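Local structure of phosphoinositol-specific phospholipase C (Pseudomonas sp., 5FYR) at residues 45-50 and 114-119; 51-56 and 118-123; 237-242 and 255-260. The protein probably cleaves the phosphodiester bond of phosphoinositides, using a bound calcium ion beside a pocket that holds the inositol ring. All coordinates share one frame; numbering follows the deposited sequence. Where two conformers were deposited one is given.

Contact 1: residues 45-50 and 114-119. With CA (calcium ion), chain F; INS (1,2,3,4,5,6-hexahydroxy-cyclohexane), chain E.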
loop_
_atom_site.group_PDB
_atom_site.type_symbol
_atom_site.label_atom_id
_atom_site.label_comp_id
_atom_site.label_asym_id
_atom_site.label_seq_id
_atom_site.Cartn_x
_atom_site.Cartn_y
_atom_site.Cartn_z
ATOM N N ARG A 45 8.538 5.062 5.473
ATOM C CA ARG A 45 7.565 4.156 6.103
ATOM C C ARG A 45 6.561 3.593 5.101
ATOM O O ARG A 45 5.612 2.948 5.524
ATOM C CB ARG A 45 6.829 4.856 7.263
ATOM C CG ARG A 45 7.718 5.191 8.448
ATOM C CD ARG A 45 8.020 4.007 9.367
ATOM N NE ARG A 45 9.065 4.292 10.372
ATOM C CZ ARG A 45 10.357 4.161 10.123
ATOM N NH1 ARG A 45 10.807 3.761 8.920
ATOM N NH2 ARG A 45 11.236 4.429 11.060
ATOM N N THR A 46 6.776 3.786 3.796
ATOM C CA THR A 46 5.894 3.238 2.751
ATOM C C THR A 46 6.756 2.578 1.714
ATOM O O THR A 46 7.641 3.220 1.115
ATOM C CB THR A 46 5.006 4.335 2.138
ATOM O OG1 THR A 46 4.160 4.888 3.164
ATOM C CG2 THR A 46 4.149 3.775 1.030
ATOM N N LEU A 47 6.514 1.274 1.505
ATOM C CA LEU A 47 7.333 0.384 0.681
ATOM C C LEU A 47 6.452 -0.232 -0.433
ATOM O O LEU A 47 5.265 0.053 -0.522
ATOM C CB LEU A 47 7.998 -0.723 1.558
ATOM C CG LEU A 47 9.112 -0.258 2.576
ATOM C CD1 LEU A 47 8.636 0.475 3.781
ATOM C CD2 LEU A 47 9.814 -1.492 3.049
ATOM N N GLU A 48 7.089 -1.019 -1.284
ATOM C CA GLU A 48 6.445 -1.679 -2.393
ATOM C C GLU A 48 7.062 -3.053 -2.686
ATOM O O GLU A 48 8.267 -3.194 -2.665
ATOM C CB GLU A 48 6.518 -0.773 -3.640
ATOM C CG GLU A 48 5.797 -1.345 -4.869
ATOM C CD GLU A 48 5.751 -0.386 -6.066
ATOM O OE1 GLU A 48 6.446 0.671 -6.042
ATOM O OE2 GLU A 48 5.053 -0.726 -7.067
ATOM N N LEU A 49 6.201 -4.016 -3.023
ATOM C CA LEU A 49 6.569 -5.348 -3.455
ATOM C C LEU A 49 5.761 -5.674 -4.691
ATOM O O LEU A 49 4.530 -5.592 -4.664
ATOM C CB LEU A 49 6.268 -6.365 -2.352
ATOM C CG LEU A 49 7.164 -6.282 -1.156
ATOM C CD1 LEU A 49 6.580 -6.977 0.056
ATOM C CD2 LEU A 49 8.587 -6.787 -1.435
ATOM N N ASP A 50 6.437 -6.133 -5.743
ATOM C CA ASP A 50 5.766 -6.675 -6.929
ATOM C C ASP A 50 5.734 -8.193 -6.810
ATOM O O ASP A 50 6.784 -8.805 -6.713
ATOM C CB ASP A 50 6.532 -6.259 -8.201
ATOM C CG ASP A 50 6.478 -4.753 -8.467
ATOM O OD1 ASP A 50 5.871 -4.002 -7.684
ATOM O OD2 ASP A 50 7.073 -4.249 -9.411
ATOM N N ILE A 114 3.472 1.558 9.051
ATOM C CA ILE A 114 4.088 1.138 7.793
ATOM C C ILE A 114 3.016 0.818 6.777
ATOM O O ILE A 114 2.074 0.093 7.078
ATOM C CB ILE A 114 4.989 -0.083 7.995
ATOM C CG1 ILE A 114 6.209 0.267 8.864
ATOM C CG2 ILE A 114 5.446 -0.676 6.672
ATOM C CD1 ILE A 114 6.891 -0.969 9.441
ATOM N N THR A 115 3.134 1.372 5.584
ATOM C CA THR A 115 2.222 1.056 4.477
ATOM C C THR A 115 3.002 0.246 3.436
ATOM O O THR A 115 4.061 0.695 2.992
ATOM C CB THR A 115 1.638 2.357 3.854
ATOM O OG1 THR A 115 0.920 3.038 4.882
ATOM C CG2 THR A 115 0.736 2.018 2.733
ATOM N N LEU A 116 2.478 -0.931 3.057
ATOM C CA LEU A 116 3.100 -1.784 2.024
ATOM C C LEU A 116 2.182 -1.874 0.825
ATOM O O LEU A 116 1.040 -2.365 0.915
ATOM C CB LEU A 116 3.399 -3.227 2.482
ATOM C CG LEU A 116 4.174 -3.368 3.777
ATOM C CD1 LEU A 116 4.237 -4.856 4.096
ATOM C CD2 LEU A 116 5.559 -2.741 3.677
ATOM N N ILE A 117 2.708 -1.405 -0.288
ATOM C CA ILE A 117 2.018 -1.476 -1.561
ATOM C C ILE A 117 2.378 -2.838 -2.166
ATOM O O ILE A 117 3.544 -3.107 -2.484
ATOM C CB ILE A 117 2.481 -0.354 -2.504
ATOM C CG1 ILE A 117 2.300 1.079 -1.835
ATOM C CG2 ILE A 117 1.884 -0.559 -3.892
ATOM C CD1 ILE A 117 0.981 1.417 -1.297
ATOM N N LEU A 118 1.357 -3.684 -2.335
ATOM C CA LEU A 118 1.516 -5.035 -2.868
ATOM C C LEU A 118 0.980 -4.973 -4.318
ATOM O O LEU A 118 -0.270 -4.972 -4.558
ATOM C CB LEU A 118 0.725 -6.023 -1.994
ATOM C CG LEU A 118 1.128 -6.001 -0.508
ATOM C CD1 LEU A 118 0.290 -6.968 0.272
ATOM C CD2 LEU A 118 2.580 -6.345 -0.324
ATOM N N ASP A 119 1.922 -4.897 -5.256
ATOM C CA ASP A 119 1.631 -4.647 -6.642
ATOM C C ASP A 119 1.543 -6.005 -7.359
ATOM O O ASP A 119 2.570 -6.644 -7.620
ATOM C CB ASP A 119 2.701 -3.724 -7.192
ATOM C CG ASP A 119 2.483 -3.336 -8.629
ATOM O OD1 ASP A 119 1.331 -3.377 -9.082
ATOM O OD2 ASP A 119 3.472 -2.931 -9.314
HETATM CA CA CA F . 5.679 -2.043 -8.862
HETATM C C1 INS E . 3.445 0.470 -11.737
HETATM C C2 INS E . 4.282 0.984 -10.563
HETATM C C3 INS E . 3.506 1.384 -9.366
HETATM C C4 INS E . 2.323 0.551 -9.066
HETATM C C5 INS E . 1.538 0.010 -10.189
HETATM C C6 INS E . 2.293 -0.412 -11.372
HETATM O O1 INS E . 4.366 -0.238 -12.562
HETATM O O2 INS E . 5.128 -0.124 -10.199
HETATM O O3 INS E . 4.343 1.649 -8.242
HETATM O O4 INS E . 1.594 1.061 -7.982
HETATM O O5 INS E . 0.415 -0.801 -9.854
HETATM O O6 INS E . 1.544 -0.871 -12.443
HETATM O O HOH W 1 2.879 4.681 6.141
HETATM O O HOH W 2 6.162 -2.249 -11.286
#
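The calcium and inositol site is built on two neighbouring parallel strands, 46-50 and 114-119. Glu48, Asp50 and Asp119 bring their carboxylates to one calcium ion. Glu48 OE2 binds the calcium at 2.3 Å. Asp50 binds the calcium through both oxygens, with OD2 the longer bond at 2.7 Å. Asp119 OD2 binds the calcium at 2.4 Å. O2 of the inositol, a water and Asn27 complete the shell. Asp50 and Asp119 lie side by side and point the same way, but their carboxylate planes are 82° apart. Asp50 OD1 and Asp119 OD2 come within 3.1 Å, and the shared metal probably offsets their charge. Glu48 has CG anti to its backbone N (chi1 -177°) and an extended chain beyond. This carries OE2 out to both the metal and the inositol, whose O3 donates to OE2 over 2.7 Å. Asp119 splits its work: OD2 takes the metal, while OD1 accepts from inositol O5 at 2.8 Å. Asp50 OD2 also meets the hydroxyl of Tyr29.

Thr46, Ile117 and Thr115 lie on the same sheet face as the acids. The opposite face carries leucines. There Leu47 CB packs on Leu116 CD2 at 3.8 Å, and Leu49 and Leu118 run alongside each other, with helix 94-107 against Leu49. Five backbone hydrogen bonds alternate between the strands, from Thr115 N to Arg45 O through Asp119 N to Leu49 O. Acidic ligands near the C-terminal ends of parallel strands are typical of the TIM-barrel active site of calcium-dependent phospholipases C.

Contact 2: residues 51-56 and 118-123. With CA (calcium ion), chain F; INS (1,2,3,4,5,6-hexahydroxy-cyclohexane), chain E.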
loop_
_atom_site.group_PDB
_atom_site.type_symbol
_atom_site.label_atom_id
_atom_site.label_comp_id
_atom_site.label_asym_id
_atom_site.label_seq_id
_atom_site.Cartn_x
_atom_site.Cartn_y
_atom_site.Cartn_z
ATOM N N PHE A 51 4.542 -8.779 -6.911
ATOM C CA PHE A 51 4.415 -10.197 -6.641
ATOM C C PHE A 51 3.779 -10.953 -7.808
ATOM O O PHE A 51 2.781 -10.519 -8.353
ATOM C CB PHE A 51 3.808 -10.498 -5.251
ATOM C CG PHE A 51 2.357 -10.224 -5.083
ATOM C CD1 PHE A 51 1.889 -8.934 -4.829
ATOM C CD2 PHE A 51 1.453 -11.265 -5.097
ATOM C CE1 PHE A 51 0.553 -8.709 -4.662
ATOM C CE2 PHE A 51 0.117 -11.043 -4.892
ATOM C CZ PHE A 51 -0.347 -9.743 -4.700
ATOM N N TRP A 52 4.317 -12.143 -8.036
ATOM C CA TRP A 52 3.945 -13.009 -9.138
ATOM C C TRP A 52 3.530 -14.383 -8.660
ATOM O O TRP A 52 4.078 -14.911 -7.683
ATOM C CB TRP A 52 5.172 -13.163 -10.043
ATOM C CG TRP A 52 5.671 -11.899 -10.690
ATOM C CD1 TRP A 52 6.457 -10.929 -10.109
ATOM C CD2 TRP A 52 5.439 -11.469 -12.037
ATOM N NE1 TRP A 52 6.701 -9.941 -11.012
ATOM C CE2 TRP A 52 6.058 -10.230 -12.186
ATOM C CE3 TRP A 52 4.700 -11.989 -13.106
ATOM C CZ2 TRP A 52 6.007 -9.502 -13.398
ATOM C CZ3 TRP A 52 4.629 -11.273 -14.283
ATOM C CH2 TRP A 52 5.282 -10.051 -14.429
ATOM N N ASP A 53 2.546 -14.957 -9.334
ATOM C CA ASP A 53 2.112 -16.321 -9.038
ATOM C C ASP A 53 3.107 -17.366 -9.503
ATOM O O ASP A 53 3.292 -18.370 -8.839
ATOM C CB ASP A 53 0.761 -16.609 -9.678
ATOM C CG ASP A 53 -0.372 -15.978 -8.952
ATOM O OD1 ASP A 53 -0.327 -14.766 -8.675
ATOM O OD2 ASP A 53 -1.343 -16.728 -8.649
ATOM N N GLN A 54 3.752 -17.115 -10.652
ATOM C CA GLN A 54 4.548 -18.117 -11.282
ATOM C C GLN A 54 6.011 -17.704 -11.355
ATOM O O GLN A 54 6.339 -16.539 -11.094
ATOM C CB GLN A 54 3.942 -18.476 -12.650
ATOM C CG GLN A 54 2.620 -19.185 -12.451
ATOM C CD GLN A 54 1.929 -19.463 -13.719
ATOM O OE1 GLN A 54 1.591 -18.540 -14.474
ATOM N NE2 GLN A 54 1.634 -20.729 -13.954
ATOM N N ARG A 55 6.872 -18.700 -11.527
ATOM C CA ARG A 55 8.319 -18.491 -11.531
ATOM C C ARG A 55 8.738 -17.688 -12.761
ATOM O O ARG A 55 9.663 -16.854 -12.731
ATOM C CB ARG A 55 9.053 -19.832 -11.464
ATOM C CG ARG A 55 10.580 -19.800 -11.319
ATOM C CD ARG A 55 11.171 -21.201 -11.404
ATOM N NE ARG A 55 12.602 -21.242 -11.119
ATOM N N ASP A 56 8.076 -17.981 -13.873
ATOM C CA ASP A 56 8.105 -17.153 -15.045
ATOM C C ASP A 56 6.672 -16.764 -15.366
ATOM O O ASP A 56 5.881 -16.653 -14.439
ATOM C CB ASP A 56 8.899 -17.829 -16.149
ATOM C CG ASP A 56 8.308 -19.185 -16.611
ATOM O OD1 ASP A 56 7.140 -19.551 -16.284
ATOM O OD2 ASP A 56 9.049 -19.926 -17.301
ATOM N N LEU A 118 1.357 -3.684 -2.335
ATOM C CA LEU A 118 1.516 -5.035 -2.868
ATOM C C LEU A 118 0.980 -4.973 -4.318
ATOM O O LEU A 118 -0.270 -4.972 -4.558
ATOM C CB LEU A 118 0.725 -6.023 -1.994
ATOM C CG LEU A 118 1.128 -6.001 -0.508
ATOM C CD1 LEU A 118 0.290 -6.968 0.272
ATOM C CD2 LEU A 118 2.580 -6.345 -0.324
ATOM N N ASP A 119 1.922 -4.897 -5.256
ATOM C CA ASP A 119 1.631 -4.647 -6.642
ATOM C C ASP A 119 1.543 -6.005 -7.359
ATOM O O ASP A 119 2.570 -6.644 -7.620
ATOM C CB ASP A 119 2.701 -3.724 -7.192
ATOM C CG ASP A 119 2.483 -3.336 -8.629
ATOM O OD1 ASP A 119 1.331 -3.377 -9.082
ATOM O OD2 ASP A 119 3.472 -2.931 -9.314
ATOM N N LYS A 120 0.318 -6.496 -7.532
ATOM C CA LYS A 120 0.065 -7.826 -8.068
ATOM C C LYS A 120 0.307 -7.815 -9.559
ATOM O O LYS A 120 -0.212 -6.922 -10.240
ATOM C CB LYS A 120 -1.355 -8.259 -7.721
ATOM C CG LYS A 120 -1.574 -9.750 -7.942
ATOM C CD LYS A 120 -3.012 -10.166 -7.565
ATOM C CE LYS A 120 -3.161 -11.677 -7.335
ATOM N NZ LYS A 120 -2.348 -12.519 -8.204
ATOM N N LYS A 121 1.028 -8.822 -10.082
ATOM C CA LYS A 121 1.422 -8.823 -11.482
ATOM C C LYS A 121 0.711 -9.858 -12.365
ATOM O O LYS A 121 0.772 -9.748 -13.587
ATOM C CB LYS A 121 2.934 -9.004 -11.587
ATOM C CG LYS A 121 3.729 -7.860 -10.976
ATOM C CD LYS A 121 3.561 -6.570 -11.792
ATOM C CE LYS A 121 4.344 -5.407 -11.246
ATOM N NZ LYS A 121 4.100 -4.140 -12.019
ATOM N N GLN A 122 0.026 -10.823 -11.749
ATOM C CA GLN A 122 -0.733 -11.844 -12.480
ATOM C C GLN A 122 -2.134 -11.939 -11.880
ATOM O O GLN A 122 -2.460 -11.274 -10.900
ATOM C CB GLN A 122 0.001 -13.193 -12.416
ATOM C CG GLN A 122 1.262 -13.144 -13.233
ATOM C CD GLN A 122 2.099 -14.391 -13.202
ATOM O OE1 GLN A 122 2.453 -14.918 -12.141
ATOM N NE2 GLN A 122 2.480 -14.839 -14.373
ATOM N N GLY A 123 -2.977 -12.769 -12.459
ATOM C CA GLY A 123 -4.324 -12.891 -11.937
ATOM C C GLY A 123 -4.442 -13.799 -10.731
ATOM O O GLY A 123 -3.491 -14.386 -10.302
HETATM CA CA CA F . 5.679 -2.043 -8.862
HETATM C C1 INS E . 3.445 0.470 -11.737
HETATM C C2 INS E . 4.282 0.984 -10.563
HETATM C C3 INS E . 3.506 1.384 -9.366
HETATM C C4 INS E . 2.323 0.551 -9.066
HETATM C C5 INS E . 1.538 0.010 -10.189
HETATM C C6 INS E . 2.293 -0.412 -11.372
HETATM O O1 INS E . 4.366 -0.238 -12.562
HETATM O O2 INS E . 5.128 -0.124 -10.199
HETATM O O3 INS E . 4.343 1.649 -8.242
HETATM O O4 INS E . 1.594 1.061 -7.982
HETATM O O5 INS E . 0.415 -0.801 -9.854
HETATM O O6 INS E . 1.544 -0.871 -12.443
HETATM O O HOH W 3 0.435 -12.211 -8.982
HETATM O O HOH W 4 -2.746 -15.151 -7.041
HETATM O O HOH W 2 6.162 -2.249 -11.286
#
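Phe51 and Trp52, at the end of strand 46-52, pack on Lys120 and Lys121, at the end of strand 114-120. Lys121 CB sits over the centre of the Trp52 six-membered ring, 3.4 Å from its centroid and 11° off the normal. Lys120 CA lies over a face of Phe51, and its CG touches Phe51 CZ at 3.5 Å. Gln122 CD meets the Trp52 edge at CE3. A leucine in place of Trp52 would probably hold the middle of the Lys121 chain less firmly, the flat surface under CB being lost.

Among charges, Lys120 NZ forms a salt bridge with Asp53 OD1 at 3.1 Å, weak as a hydrogen bond; Arg131 is a second partner of Asp53. A water links Asp53 OD1, Lys120 NZ and Phe51 O. Lys121 bends at chi2 (-68°), and its NZ reaches Asp119 OD2 at 3.0 Å, from above the carboxylate plane.

Backbone groups add Phe51 N to Asp119 O and Lys121 N to Phe51 O. Beyond them Gln122 OE1 takes Gln54 N in its carbonyl plane at 3.0 Å, and Asp53 N weakly. Parallel strands that part into loops here form the C-terminal rim of the barrel, beside the calcium site.

Contact 3: residues 237-242 and 255-260. With INS (1,2,3,4,5,6-hexahydroxy-cyclohexane), chain E.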
loop_
_atom_site.group_PDB
_atom_site.type_symbol
_atom_site.label_atom_id
_atom_site.label_comp_id
_atom_site.label_asym_id
_atom_site.label_seq_id
_atom_site.Cartn_x
_atom_site.Cartn_y
_atom_site.Cartn_z
ATOM N N ALA A 237 -10.937 2.994 -0.339
ATOM C CA ALA A 237 -10.509 4.028 0.625
ATOM C C ALA A 237 -9.135 4.574 0.256
ATOM O O ALA A 237 -8.507 5.341 1.016
ATOM C CB ALA A 237 -10.432 3.391 2.025
ATOM N N MET A 238 -8.645 4.187 -0.920
ATOM C CA MET A 238 -7.312 4.521 -1.410
ATOM C C MET A 238 -7.359 4.596 -2.908
ATOM O O MET A 238 -8.200 3.926 -3.502
ATOM C CB MET A 238 -6.267 3.490 -0.993
ATOM C CG MET A 238 -6.078 3.370 0.494
ATOM S SD MET A 238 -4.463 2.641 0.813
ATOM C CE MET A 238 -4.382 2.656 2.591
ATOM N N ASN A 239 -6.488 5.428 -3.508
ATOM C CA ASN A 239 -6.505 5.590 -4.989
ATOM C C ASN A 239 -5.083 5.670 -5.460
ATOM O O ASN A 239 -4.242 6.322 -4.818
ATOM C CB ASN A 239 -7.288 6.838 -5.392
ATOM C CG ASN A 239 -8.766 6.627 -5.267
ATOM O OD1 ASN A 239 -9.440 6.113 -6.203
ATOM N ND2 ASN A 239 -9.303 7.035 -4.179
ATOM N N ASN A 240 -4.813 5.023 -6.591
ATOM C CA ASN A 240 -3.446 4.921 -7.143
ATOM C C ASN A 240 -3.399 5.651 -8.502
ATOM O O ASN A 240 -4.193 5.355 -9.384
ATOM C CB ASN A 240 -3.021 3.457 -7.314
ATOM C CG ASN A 240 -1.486 3.271 -7.245
ATOM O OD1 ASN A 240 -0.794 3.754 -6.317
ATOM N ND2 ASN A 240 -0.955 2.563 -8.216
ATOM N N MET A 241 -2.446 6.563 -8.649
ATOM C CA MET A 241 -2.336 7.374 -9.861
ATOM C C MET A 241 -0.943 7.362 -10.427
ATOM O O MET A 241 0.038 7.550 -9.717
ATOM C CB MET A 241 -2.679 8.836 -9.585
ATOM C CG MET A 241 -4.107 9.052 -9.115
ATOM S SD MET A 241 -4.316 10.417 -7.970
ATOM C CE MET A 241 -3.802 9.597 -6.470
ATOM N N GLY A 242 -0.849 7.161 -11.722
ATOM C CA GLY A 242 0.384 7.499 -12.451
ATOM C C GLY A 242 0.596 8.993 -12.629
ATOM O O GLY A 242 -0.275 9.804 -12.308
ATOM N N TYR A 255 -11.960 13.303 -0.445
ATOM C CA TYR A 255 -12.765 12.144 -0.034
ATOM C C TYR A 255 -12.104 11.367 1.101
ATOM O O TYR A 255 -12.629 10.348 1.515
ATOM C CB TYR A 255 -13.004 11.177 -1.238
ATOM C CG TYR A 255 -14.329 11.444 -1.901
ATOM C CD1 TYR A 255 -14.526 12.524 -2.769
ATOM C CD2 TYR A 255 -15.417 10.657 -1.602
ATOM C CE1 TYR A 255 -15.788 12.785 -3.326
ATOM C CE2 TYR A 255 -16.645 10.906 -2.154
ATOM C CZ TYR A 255 -16.818 11.995 -3.001
ATOM O OH TYR A 255 -18.076 12.189 -3.487
ATOM N N SER A 256 -11.009 11.890 1.671
ATOM C CA SER A 256 -10.277 11.165 2.727
ATOM C C SER A 256 -9.901 9.739 2.282
ATOM O O SER A 256 -9.919 8.789 3.071
ATOM C CB SER A 256 -11.005 11.156 4.065
ATOM O OG SER A 256 -11.160 12.464 4.527
ATOM N N HIS A 257 -9.535 9.625 1.004
ATOM C CA HIS A 257 -8.897 8.411 0.504
ATOM C C HIS A 257 -7.380 8.639 0.488
ATOM O O HIS A 257 -6.952 9.704 0.112
ATOM C CB HIS A 257 -9.348 8.051 -0.904
ATOM C CG HIS A 257 -10.802 7.726 -1.046
ATOM N ND1 HIS A 257 -11.322 7.215 -2.221
ATOM C CD2 HIS A 257 -11.840 7.796 -0.183
ATOM C CE1 HIS A 257 -12.618 7.043 -2.087
ATOM N NE2 HIS A 257 -12.953 7.391 -0.863
ATOM N N ILE A 258 -6.587 7.604 0.772
ATOM C CA ILE A 258 -5.135 7.767 0.709
ATOM C C ILE A 258 -4.662 7.696 -0.734
ATOM O O ILE A 258 -4.806 6.625 -1.392
ATOM C CB ILE A 258 -4.389 6.716 1.556
ATOM C CG1 ILE A 258 -4.905 6.692 2.984
ATOM C CG2 ILE A 258 -2.902 6.946 1.457
ATOM C CD1 ILE A 258 -4.888 8.019 3.700
ATOM N N GLY A 259 -4.176 8.826 -1.252
ATOM C CA GLY A 259 -3.735 8.890 -2.640
ATOM C C GLY A 259 -2.266 8.672 -2.790
ATOM O O GLY A 259 -1.454 9.212 -2.027
ATOM N N ARG A 260 -1.936 7.842 -3.778
ATOM C CA ARG A 260 -0.545 7.577 -4.110
ATOM C C ARG A 260 -0.282 7.941 -5.572
ATOM O O ARG A 260 -1.071 7.611 -6.451
ATOM C CB ARG A 260 -0.210 6.086 -3.892
ATOM C CG ARG A 260 1.229 5.699 -4.216
ATOM C CD ARG A 260 1.583 4.331 -3.644
ATOM N NE ARG A 260 2.879 3.795 -4.050
ATOM C CZ ARG A 260 3.095 3.242 -5.224
ATOM N NH1 ARG A 260 2.130 3.164 -6.140
ATOM N NH2 ARG A 260 4.277 2.702 -5.472
HETATM C C1 INS E . 3.445 0.470 -11.737
HETATM C C2 INS E . 4.282 0.984 -10.563
HETATM C C3 INS E . 3.506 1.384 -9.366
HETATM C C4 INS E . 2.323 0.551 -9.066
HETATM C C5 INS E . 1.538 0.010 -10.189
HETATM C C6 INS E . 2.293 -0.412 -11.372
HETATM O O1 INS E . 4.366 -0.238 -12.562
HETATM O O2 INS E . 5.128 -0.124 -10.199
HETATM O O3 INS E . 4.343 1.649 -8.242
HETATM O O4 INS E . 1.594 1.061 -7.982
HETATM O O5 INS E . 0.415 -0.801 -9.854
HETATM O O6 INS E . 1.544 -0.871 -12.443
#
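Arg260 and Asn240 meet at the inositol, on the paired strands of a beta-alpha-beta unit (strand 238-242, helix 249-254, strand 258-262). The Arg260 chain leaves its CA opposite the backbone N (chi1 180°) and runs straight to NE. It runs alongside Asn240, and the guanidinium and amide planes are only 14° apart. Arg260 NH1 gives a bond to Asn240 OD1 at 3.0 Å, on a lone pair in the carbonyl plane. Arg260 NH1 also donates to inositol O4 at 2.8 Å. Asn240 ND2 reaches the same O4, which is thus gripped by both side chains. Glu48 OE1 forms a salt bridge with Arg260 NH2, which probably helps fix the rotation of the guanidinium.

Ile258 lies beside Met238, pointing the same way, with Met238 CG 3.9 Å from Ile258 CB. Backbone bonds alternate between the strands: Ile258 N donates to Ala237 O, Asn239 N to Ile258 O, Arg260 N to Asn239 O, and Met241 N to Arg260 O.

His257 N joins the Schellman motif, with Ser256 as C-prime, that ends the helix. The His257 ring lies between Tyr255 CB on one face and Ala237 CA on the other. Ala237 CA makes a CH-pi contact 4.2 Å from the ring centroid. The Asn239 amide lies nearly in the ring plane, at the edge. His257 NE2 is bonded to Gln166 O. At the inositol end, Arg260 NH2 donates to O3 at 3.0 Å, nearly straight at 165°.

In the fold
Contacts 1 and 2 are successive parts of one strand pair, 46-52 with 114-120, and share Leu118 and Asp119. Their centres are 15 Å apart. Contact 3 comes later in the chain, on strands 238-242 and 258-262, which belong to a second run of sheet. Its centre is about 14 Å from that of contact 1 and 22 Å from that of contact 2. Contacts 1 and 3 touch directly, through Glu48 and Arg260, whereas the nearest atoms of contacts 2 and 3 are about 6 Å apart. Side chains from distant parts of the sequence therefore converge on one inositol pocket, consistent with a TIM-barrel phospholipase C.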